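Local coordinates for protein putative prolyl-tRNA synthetase (Leishmania major, PDB 5XIL) that probably catalyses the ATP-dependent joining of L-proline to tRNA(Pro), releasing AMP and diphosphate, and is represented here by its catalytic, anticodon-binding and C-terminal zinc-binding parts, at residues A[118-123]-A[241-246]; A[295-300]-A[341-346]; A[181-186]-A[212-217]. All coordinates share one frame; numbering follows the deposited sequence. Where two conformers were deposited one is given.

Interactions 1 and 3 belong to the class II synthetase core, and interaction 2 to the anticodon-binding domain. Along the chain, 181-186 with 212-217 is nested inside the loop closed by 118-123 with 241-246, and interaction 2 follows both. The centres of interactions 1 and 2 are 62 Å apart, on opposite sides of the chain's centre; interaction 3 lies between, 31 Å from interaction 1 and 37 Å from interaction 2, centre to centre. None touches another; interactions 1 and 3 reach connected strands, nearest atoms about 13 Å apart. Interaction 3 alone approaches an annotated site: the side chain of T216 is about 10 Å from that of the magnesium ligand E219 and about 12 Å from that of H413.

Interaction 1 of 3, residues A[118-123]-A[241-246]; sequences YYAKWI and FDIRFQ
Apolar contacts run from I243 to Y119 and A120 in the last turn of helix 111-122 and to I123 just after it. The CG2 branch of I243 meets CD1 of I123 at 3.6 Å, the two side chains crossing obliquely. Its other branch turns to the helix: CG1 lies 3.8 Å from CB of A120, and CD1 reaches CB of Y119 at 4.0 Å. In I243, CG1 stands opposite the carbonyl carbon (chi1 -55°), which parts the branches between the helix and I123. A longer contact, 4.3 Å from I123 CG2 to F245 CB, carries the packing to the start of strand 245-247.

Backbone atoms make the second group. CB of A120 lies against the carbonyl oxygens of F241 and D242, 3.5 Å from F241 O. Here helix 236-241 ends in a Schellman motif, with D242 at positive phi, and the chain turns alongside A120. A water 2.9 Å from A120 O, to which it can donate, accepts from R244 N at 3.0 Å.

Around this seam of the class II core, Y119 extends to strand 131-139 and bonds through OH to H162 O, while W122 and K121 meet E28 of the second subunit. The helix end and the turn are thus held mainly by aliphatic packing, with the water bridging backbone polar atoms and supplying a partner to the R244 amide.

Interaction 2 of 3, residues A[295-300]-A[341-346]; sequences IIPVGI and GWRFNH
In the anticodon-binding domain, helix 340-350 packs on the mixed sheet beside strand 293-297, and this contact joins the two. The short segments run nearly antiparallel, at 167°, with their axes 9.4 Å apart.

I296 points at the helix. Its CD1 approaches CD1 of F344 at 3.7 Å, and its CG2 lies at the edge of that ring, in plane, 3.9 Å from CE1. V298 meets the same ring farther out: CG1 comes to its edge near the plane, 3.8 Å from CZ, with the two side chains crossing at about a right angle. The ring is carried toward the strand because CG of F344 lies opposite its carbonyl carbon (chi1 -75°).

R343 extends alongside I296 and P297. Its chain bends at chi3 (-91°), and I296 CG2 lies over one face of the guanidinium, while P297 CG comes obliquely to within 3.9 Å of R343 NH1. The polar ends are met elsewhere, NE by S339 O and NH1 by D333 O. F344 makes a cation-pi contact with R355 of strand 354-358.

Between these two segments the contact is therefore one of hydrocarbon against ring and guanidinium. The carbonyls of S339 and D333 would hold the buried R343 guanidinium in place, with one face toward I296 CG2.

Interaction 3 of 3, residues A[181-186]-A[212-217]; sequences CYASVY and TTVETF
This is a buried helix-on-sheet contact in the class II core, in which A183 and Y186 of helix 168-189 rest against V214 of strand 210-218, and Y186 also against T216. The short segments run nearly parallel, at 15°, with their axes 8.8 Å apart.

V214 divides its two methyls between the helical residues. CG1 meets CB of A183 at 4.0 Å, where the small alanine allows the closest backbone approach of the two segments. CG2, set between the backbone N and the carbonyl carbon (chi1 of V214 -75°), turns instead to Y186 and lies 4.2 Å from its CE2, approaching the ring obliquely. V214 CG2 also lies 4.4 Å from Y182 CB.

Strand 210-218 belongs to the antiparallel sheet characteristic of class II synthetases, pairing with strands 195-198 and 223-234. Alternation along it turns V214 and T216 to the helix and T213 and E215 away; those two are tied by a bond of 2.6 Å from T213 OG1 to E215 OE2, and E215 has a salt bridge to K199.

T216 places CG2 over one face of the Y186 ring, 4.1 Å above its plane and toward the rim, the side chains crossing at about a right angle. Both hydroxyls find carbonyls of strand 223-234: Y186 OH bonds to G227 O, and T216 OG1 to C225 O. V271 of helix 267-276 also touches Y186 and T216.

Interaction 1 of 3, residues A[118-123]-A[241-246]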
loop_
_atom_site.group_PDB
_atom_site.type_symbol
_atom_site.label_atom_id
_atom_site.label_comp_id
_atom_site.label_asym_id
_atom_site.label_seq_id
_atom_site.Cartn_x
_atom_site.Cartn_y
_atom_site.Cartn_z
ATOM N N TYR A 118 -24.405 0.453 -3.843
ATOM C CA TYR A 118 -24.080 -0.454 -2.787
ATOM C C TYR A 118 -24.299 0.139 -1.421
ATOM O O TYR A 118 -24.716 -0.592 -0.500
ATOM C CB TYR A 118 -22.662 -1.114 -2.977
ATOM C CG TYR A 118 -22.720 -2.073 -4.126
ATOM C CD1 TYR A 118 -22.614 -1.629 -5.432
ATOM C CD2 TYR A 118 -23.013 -3.419 -3.907
ATOM C CE1 TYR A 118 -22.783 -2.488 -6.529
ATOM C CE2 TYR A 118 -23.148 -4.309 -4.983
ATOM C CZ TYR A 118 -23.037 -3.834 -6.310
ATOM O OH TYR A 118 -23.169 -4.713 -7.414
ATOM N N TYR A 119 -24.005 1.427 -1.249
ATOM C CA TYR A 119 -24.260 2.092 0.002
ATOM C C TYR A 119 -25.765 1.941 0.339
ATOM O O TYR A 119 -26.147 1.714 1.472
ATOM C CB TYR A 119 -23.866 3.581 -0.068
ATOM C CG TYR A 119 -22.377 3.815 0.199
ATOM C CD1 TYR A 119 -21.416 2.932 -0.316
ATOM C CD2 TYR A 119 -21.926 4.891 0.965
ATOM C CE1 TYR A 119 -20.041 3.150 -0.089
ATOM C CE2 TYR A 119 -20.536 5.116 1.193
ATOM C CZ TYR A 119 -19.630 4.221 0.670
ATOM O OH TYR A 119 -18.273 4.320 0.872
ATOM N N ALA A 120 -26.603 2.136 -0.657
ATOM C CA ALA A 120 -28.066 1.988 -0.469
ATOM C C ALA A 120 -28.379 0.573 0.014
ATOM O O ALA A 120 -29.116 0.408 0.952
ATOM C CB ALA A 120 -28.819 2.323 -1.771
ATOM N N LYS A 121 -27.741 -0.424 -0.586
ATOM C CA LYS A 121 -27.937 -1.809 -0.236
ATOM C C LYS A 121 -27.431 -2.147 1.179
ATOM O O LYS A 121 -28.140 -2.739 1.991
ATOM C CB LYS A 121 -27.291 -2.676 -1.321
ATOM C CG LYS A 121 -27.569 -4.128 -1.106
ATOM C CD LYS A 121 -26.717 -5.045 -1.936
ATOM C CE LYS A 121 -26.822 -6.482 -1.392
ATOM N NZ LYS A 121 -27.062 -7.425 -2.522
ATOM N N TRP A 122 -26.246 -1.669 1.521
ATOM C CA TRP A 122 -25.641 -1.981 2.780
ATOM C C TRP A 122 -26.261 -1.234 3.898
ATOM O O TRP A 122 -26.189 -1.666 5.010
ATOM C CB TRP A 122 -24.138 -1.663 2.754
ATOM C CG TRP A 122 -23.383 -2.512 1.771
ATOM C CD1 TRP A 122 -23.638 -3.806 1.461
ATOM C CD2 TRP A 122 -22.179 -2.144 1.040
ATOM N NE1 TRP A 122 -22.713 -4.260 0.533
ATOM C CE2 TRP A 122 -21.795 -3.267 0.285
ATOM C CE3 TRP A 122 -21.421 -0.954 0.926
ATOM C CZ2 TRP A 122 -20.646 -3.265 -0.557
ATOM C CZ3 TRP A 122 -20.298 -0.947 0.077
ATOM C CH2 TRP A 122 -19.923 -2.071 -0.658
ATOM N N ILE A 123 -26.880 -0.092 3.642
ATOM C CA ILE A 123 -27.438 0.642 4.772
ATOM C C ILE A 123 -28.920 0.225 4.894
ATOM O O ILE A 123 -29.790 0.801 4.256
ATOM C CB ILE A 123 -27.281 2.138 4.630
ATOM C CG1 ILE A 123 -25.819 2.556 4.703
ATOM C CG2 ILE A 123 -28.078 2.921 5.658
ATOM C CD1 ILE A 123 -25.524 3.895 4.016
ATOM N N PHE A 241 -29.728 8.324 -4.825
ATOM C CA PHE A 241 -29.449 6.890 -4.857
ATOM C C PHE A 241 -30.320 6.134 -3.872
ATOM O O PHE A 241 -30.148 4.960 -3.664
ATOM C CB PHE A 241 -27.963 6.622 -4.562
ATOM C CG PHE A 241 -27.094 6.955 -5.711
ATOM C CD1 PHE A 241 -26.910 6.030 -6.723
ATOM C CD2 PHE A 241 -26.518 8.214 -5.833
ATOM C CE1 PHE A 241 -26.115 6.336 -7.844
ATOM C CE2 PHE A 241 -25.731 8.524 -6.953
ATOM C CZ PHE A 241 -25.520 7.581 -7.949
ATOM N N ASP A 242 -31.305 6.832 -3.314
ATOM C CA ASP A 242 -32.255 6.180 -2.431
ATOM C C ASP A 242 -31.550 5.458 -1.259
ATOM O O ASP A 242 -31.856 4.282 -0.992
ATOM C CB ASP A 242 -33.127 5.226 -3.270
ATOM C CG ASP A 242 -34.027 5.991 -4.259
ATOM O OD1 ASP A 242 -34.700 6.950 -3.822
ATOM O OD2 ASP A 242 -34.054 5.640 -5.449
ATOM N N ILE A 243 -30.613 6.161 -0.636
ATOM C CA ILE A 243 -29.939 5.751 0.587
ATOM C C ILE A 243 -30.781 6.347 1.711
ATOM O O ILE A 243 -31.024 7.556 1.760
ATOM C CB ILE A 243 -28.510 6.262 0.648
ATOM C CG1 ILE A 243 -27.741 5.820 -0.606
ATOM C CG2 ILE A 243 -27.779 5.684 1.897
ATOM C CD1 ILE A 243 -26.385 6.536 -0.826
ATOM N N ARG A 244 -31.300 5.467 2.568
ATOM C CA ARG A 244 -32.269 5.850 3.571
ATOM C C ARG A 244 -32.236 4.865 4.713
ATOM O O ARG A 244 -31.861 3.743 4.518
ATOM C CB ARG A 244 -33.669 5.828 2.944
ATOM C CG ARG A 244 -33.862 4.552 2.085
ATOM C CD ARG A 244 -35.249 4.402 1.489
ATOM N NE ARG A 244 -36.206 4.234 2.585
ATOM C CZ ARG A 244 -37.509 4.011 2.451
ATOM N NH1 ARG A 244 -38.063 3.911 1.251
ATOM N NH2 ARG A 244 -38.249 3.876 3.537
ATOM N N PHE A 245 -32.654 5.307 5.890
ATOM C CA PHE A 245 -32.900 4.411 6.984
ATOM C C PHE A 245 -34.010 4.995 7.876
ATOM O O PHE A 245 -34.219 6.206 7.941
ATOM C CB PHE A 245 -31.594 4.194 7.783
ATOM C CG PHE A 245 -31.065 5.449 8.418
ATOM C CD1 PHE A 245 -30.384 6.408 7.651
ATOM C CD2 PHE A 245 -31.249 5.699 9.780
ATOM C CE1 PHE A 245 -29.939 7.576 8.240
ATOM C CE2 PHE A 245 -30.792 6.866 10.363
ATOM C CZ PHE A 245 -30.158 7.821 9.576
ATOM N N GLN A 246 -34.699 4.118 8.594
ATOM C CA GLN A 246 -35.725 4.591 9.546
ATOM C C GLN A 246 -35.081 5.233 10.743
ATOM O O GLN A 246 -34.046 4.748 11.266
ATOM C CB GLN A 246 -36.620 3.420 10.022
ATOM C CG GLN A 246 -37.477 2.792 8.917
ATOM C CD GLN A 246 -38.251 3.835 8.149
ATOM O OE1 GLN A 246 -37.787 4.316 7.124
ATOM N NE2 GLN A 246 -39.413 4.241 8.678
HETATM O O HOH W 1 -30.372 2.663 2.168
#

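Interaction 2 of 3, residues A[295-300]-A[341-346]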
loop_
_atom_site.group_PDB
_atom_site.type_symbol
_atom_site.label_atom_id
_atom_site.label_comp_id
_atom_site.label_asym_id
_atom_site.label_seq_id
_atom_site.Cartn_x
_atom_site.Cartn_y
_atom_site.Cartn_z
ATOM N N ILE A 295 26.983 8.417 -0.094
ATOM C CA ILE A 295 28.433 8.394 0.326
ATOM C C ILE A 295 29.322 8.218 -0.935
ATOM O O ILE A 295 29.204 7.237 -1.650
ATOM C CB ILE A 295 28.663 7.242 1.323
ATOM C CG1 ILE A 295 27.729 7.342 2.518
ATOM C CG2 ILE A 295 30.148 7.143 1.741
ATOM C CD1 ILE A 295 27.587 6.037 3.267
ATOM N N ILE A 296 30.201 9.181 -1.200
ATOM C CA ILE A 296 31.017 9.145 -2.365
ATOM C C ILE A 296 32.483 9.276 -1.928
ATOM O O ILE A 296 32.808 10.248 -1.257
ATOM C CB ILE A 296 30.678 10.317 -3.265
ATOM C CG1 ILE A 296 29.166 10.295 -3.602
ATOM C CG2 ILE A 296 31.566 10.315 -4.495
ATOM C CD1 ILE A 296 28.669 11.490 -4.376
ATOM N N PRO A 297 33.340 8.302 -2.321
ATOM C CA PRO A 297 34.754 8.384 -1.989
ATOM C C PRO A 297 35.444 9.500 -2.808
ATOM O O PRO A 297 35.098 9.786 -3.989
ATOM C CB PRO A 297 35.267 6.953 -2.284
ATOM C CG PRO A 297 34.458 6.578 -3.484
ATOM C CD PRO A 297 33.068 7.120 -3.162
ATOM N N VAL A 298 36.360 10.199 -2.171
ATOM C CA VAL A 298 37.112 11.264 -2.824
ATOM C C VAL A 298 38.609 11.178 -2.419
ATOM O O VAL A 298 38.977 10.422 -1.527
ATOM C CB VAL A 298 36.619 12.658 -2.446
ATOM C CG1 VAL A 298 35.132 12.861 -2.809
ATOM C CG2 VAL A 298 36.834 12.898 -0.948
ATOM N N GLY A 299 39.440 11.950 -3.117
ATOM C CA GLY A 299 40.878 12.081 -2.826
ATOM C C GLY A 299 41.684 10.883 -3.251
ATOM O O GLY A 299 42.744 10.659 -2.701
ATOM N N ILE A 300 41.186 10.106 -4.210
ATOM C CA ILE A 300 41.927 8.946 -4.709
ATOM C C ILE A 300 42.677 9.310 -5.987
ATOM O O ILE A 300 42.051 9.718 -6.954
ATOM C CB ILE A 300 40.963 7.785 -5.003
ATOM C CG1 ILE A 300 40.318 7.318 -3.696
ATOM C CG2 ILE A 300 41.680 6.655 -5.720
ATOM C CD1 ILE A 300 39.163 6.362 -3.879
ATOM N N GLY A 341 33.274 14.407 -9.047
ATOM C CA GLY A 341 32.463 15.538 -9.463
ATOM C C GLY A 341 31.221 15.153 -10.259
ATOM O O GLY A 341 30.139 15.691 -10.043
ATOM N N TRP A 342 31.382 14.262 -11.219
ATOM C CA TRP A 342 30.263 13.766 -11.985
ATOM C C TRP A 342 29.227 13.103 -11.062
ATOM O O TRP A 342 27.993 13.284 -11.222
ATOM C CB TRP A 342 30.730 12.716 -12.982
ATOM C CG TRP A 342 29.691 12.263 -13.947
ATOM C CD1 TRP A 342 29.548 12.702 -15.262
ATOM C CD2 TRP A 342 28.645 11.274 -13.735
ATOM N NE1 TRP A 342 28.462 12.069 -15.843
ATOM C CE2 TRP A 342 27.900 11.187 -14.948
ATOM C CE3 TRP A 342 28.242 10.486 -12.633
ATOM C CZ2 TRP A 342 26.781 10.335 -15.087
ATOM C CZ3 TRP A 342 27.144 9.638 -12.775
ATOM C CH2 TRP A 342 26.418 9.575 -14.003
ATOM N N ARG A 343 29.719 12.264 -10.158
ATOM C CA ARG A 343 28.824 11.624 -9.184
ATOM C C ARG A 343 28.160 12.704 -8.299
ATOM O O ARG A 343 26.966 12.600 -8.016
ATOM C CB ARG A 343 29.571 10.578 -8.369
ATOM C CG ARG A 343 29.890 9.320 -9.152
ATOM C CD ARG A 343 30.778 8.407 -8.350
ATOM N NE ARG A 343 32.172 8.687 -8.632
ATOM C CZ ARG A 343 33.207 8.078 -8.046
ATOM N NH1 ARG A 343 33.036 7.189 -7.066
ATOM N NH2 ARG A 343 34.429 8.372 -8.475
ATOM N N PHE A 344 28.890 13.753 -7.875
ATOM C CA PHE A 344 28.300 14.745 -7.033
ATOM C C PHE A 344 27.108 15.344 -7.819
ATOM O O PHE A 344 26.033 15.649 -7.258
ATOM C CB PHE A 344 29.248 15.936 -6.753
ATOM C CG PHE A 344 30.371 15.684 -5.760
ATOM C CD1 PHE A 344 30.759 14.402 -5.354
ATOM C CD2 PHE A 344 31.092 16.778 -5.285
ATOM C CE1 PHE A 344 31.845 14.199 -4.521
ATOM C CE2 PHE A 344 32.162 16.559 -4.420
ATOM C CZ PHE A 344 32.518 15.290 -4.041
ATOM N N ASN A 345 27.336 15.611 -9.097
ATOM C CA ASN A 345 26.299 16.277 -9.922
ATOM C C ASN A 345 25.020 15.426 -10.063
ATOM O O ASN A 345 23.878 15.951 -9.916
ATOM C CB ASN A 345 26.815 16.610 -11.330
ATOM C CG ASN A 345 25.693 17.150 -12.234
ATOM O OD1 ASN A 345 25.261 18.333 -12.119
ATOM N ND2 ASN A 345 25.185 16.302 -13.073
ATOM N N HIS A 346 25.217 14.148 -10.369
ATOM C CA HIS A 346 24.174 13.192 -10.530
ATOM C C HIS A 346 23.230 13.171 -9.327
ATOM O O HIS A 346 22.020 13.221 -9.458
ATOM C CB HIS A 346 24.778 11.802 -10.744
ATOM C CG HIS A 346 23.777 10.685 -10.745
ATOM N ND1 HIS A 346 22.983 10.378 -11.834
ATOM C CD2 HIS A 346 23.477 9.759 -9.794
ATOM C CE1 HIS A 346 22.224 9.352 -11.540
ATOM N NE2 HIS A 346 22.511 8.951 -10.317
#

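Interaction 3 of 3, residues A[181-186]-A[212-217]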
loop_
_atom_site.group_PDB
_atom_site.type_symbol
_atom_site.label_atom_id
_atom_site.label_comp_id
_atom_site.label_asym_id
_atom_site.label_seq_id
_atom_site.Cartn_x
_atom_site.Cartn_y
_atom_site.Cartn_z
ATOM N N CYS A 181 -5.469 15.615 7.720
ATOM C CA CYS A 181 -4.609 14.595 7.227
ATOM C C CYS A 181 -3.883 15.024 5.950
ATOM O O CYS A 181 -2.673 14.779 5.803
ATOM C CB CYS A 181 -5.358 13.285 6.922
ATOM S SG CYS A 181 -6.040 12.465 8.350
ATOM N N TYR A 182 -4.627 15.636 5.022
ATOM C CA TYR A 182 -4.046 16.059 3.763
ATOM C C TYR A 182 -3.007 17.210 4.018
ATOM O O TYR A 182 -1.945 17.261 3.373
ATOM C CB TYR A 182 -5.186 16.504 2.821
ATOM C CG TYR A 182 -6.093 15.394 2.300
ATOM C CD1 TYR A 182 -5.716 14.040 2.376
ATOM C CD2 TYR A 182 -7.306 15.684 1.704
ATOM C CE1 TYR A 182 -6.514 13.061 1.867
ATOM C CE2 TYR A 182 -8.082 14.719 1.216
ATOM C CZ TYR A 182 -7.718 13.417 1.261
ATOM O OH TYR A 182 -8.494 12.443 0.645
ATOM N N ALA A 183 -3.381 18.167 4.864
ATOM C CA ALA A 183 -2.478 19.225 5.255
ATOM C C ALA A 183 -1.190 18.598 5.802
ATOM O O ALA A 183 -0.088 19.113 5.520
ATOM C CB ALA A 183 -3.082 20.161 6.298
ATOM N N SER A 184 -1.346 17.594 6.635
ATOM C CA SER A 184 -0.204 16.919 7.251
ATOM C C SER A 184 0.668 16.205 6.242
ATOM O O SER A 184 1.880 16.211 6.356
ATOM C CB SER A 184 -0.610 15.944 8.314
ATOM O OG SER A 184 -1.379 16.616 9.266
ATOM N N VAL A 185 0.075 15.569 5.264
ATOM C CA VAL A 185 0.840 15.086 4.090
ATOM C C VAL A 185 1.792 16.118 3.524
ATOM O O VAL A 185 3.015 15.887 3.459
ATOM C CB VAL A 185 -0.036 14.460 2.977
ATOM C CG1 VAL A 185 0.790 14.112 1.745
ATOM C CG2 VAL A 185 -0.711 13.215 3.513
ATOM N N TYR A 186 1.259 17.267 3.132
ATOM C CA TYR A 186 2.059 18.293 2.528
ATOM C C TYR A 186 3.102 18.837 3.507
ATOM O O TYR A 186 4.286 18.876 3.181
ATOM C CB TYR A 186 1.171 19.463 2.080
ATOM C CG TYR A 186 0.555 19.178 0.723
ATOM C CD1 TYR A 186 1.343 19.274 -0.419
ATOM C CD2 TYR A 186 -0.757 18.790 0.556
ATOM C CE1 TYR A 186 0.859 19.026 -1.672
ATOM C CE2 TYR A 186 -1.294 18.524 -0.707
ATOM C CZ TYR A 186 -0.501 18.715 -1.838
ATOM O OH TYR A 186 -0.884 18.413 -3.139
ATOM N N THR A 212 -13.876 21.683 1.144
ATOM C CA THR A 212 -12.730 22.220 1.857
ATOM C C THR A 212 -11.460 21.776 1.108
ATOM O O THR A 212 -11.452 20.747 0.399
ATOM C CB THR A 212 -12.656 21.798 3.352
ATOM O OG1 THR A 212 -12.362 20.390 3.452
ATOM C CG2 THR A 212 -13.857 22.111 4.085
ATOM N N THR A 213 -10.398 22.547 1.242
ATOM C CA THR A 213 -9.222 22.394 0.379
ATOM C C THR A 213 -7.936 22.823 1.116
ATOM O O THR A 213 -7.971 23.583 2.104
ATOM C CB THR A 213 -9.424 23.252 -0.878
ATOM O OG1 THR A 213 -8.358 23.083 -1.820
ATOM C CG2 THR A 213 -9.507 24.730 -0.537
ATOM N N VAL A 214 -6.796 22.354 0.604
ATOM C CA VAL A 214 -5.502 22.799 0.991
ATOM C C VAL A 214 -4.868 23.368 -0.286
ATOM O O VAL A 214 -4.717 22.663 -1.266
ATOM C CB VAL A 214 -4.600 21.715 1.654
ATOM C CG1 VAL A 214 -5.070 21.484 3.062
ATOM C CG2 VAL A 214 -4.666 20.429 0.902
ATOM N N GLU A 215 -4.639 24.659 -0.297
ATOM C CA GLU A 215 -4.199 25.332 -1.504
ATOM C C GLU A 215 -2.690 25.576 -1.364
ATOM O O GLU A 215 -2.221 25.969 -0.258
ATOM C CB GLU A 215 -4.931 26.629 -1.630
ATOM C CG GLU A 215 -6.428 26.404 -1.836
ATOM C CD GLU A 215 -6.725 25.896 -3.224
ATOM O OE1 GLU A 215 -5.982 26.224 -4.200
ATOM O OE2 GLU A 215 -7.656 25.114 -3.346
ATOM N N THR A 216 -1.961 25.349 -2.446
ATOM C CA THR A 216 -0.512 25.479 -2.475
ATOM C C THR A 216 -0.126 26.588 -3.460
ATOM O O THR A 216 -0.971 27.035 -4.294
ATOM C CB THR A 216 0.157 24.154 -2.869
ATOM O OG1 THR A 216 -0.129 23.872 -4.221
ATOM C CG2 THR A 216 -0.367 22.985 -2.013
ATOM N N PHE A 217 1.138 27.027 -3.415
ATOM C CA PHE A 217 1.590 28.151 -4.211
ATOM C C PHE A 217 2.822 27.776 -4.984
ATOM O O PHE A 217 3.815 27.242 -4.384
ATOM C CB PHE A 217 1.843 29.352 -3.316
ATOM C CG PHE A 217 2.538 30.484 -4.015
ATOM C CD1 PHE A 217 1.902 31.168 -5.011
ATOM C CD2 PHE A 217 3.853 30.852 -3.704
ATOM C CE1 PHE A 217 2.518 32.223 -5.656
ATOM C CE2 PHE A 217 4.455 31.921 -4.324
ATOM C CZ PHE A 217 3.766 32.595 -5.320
#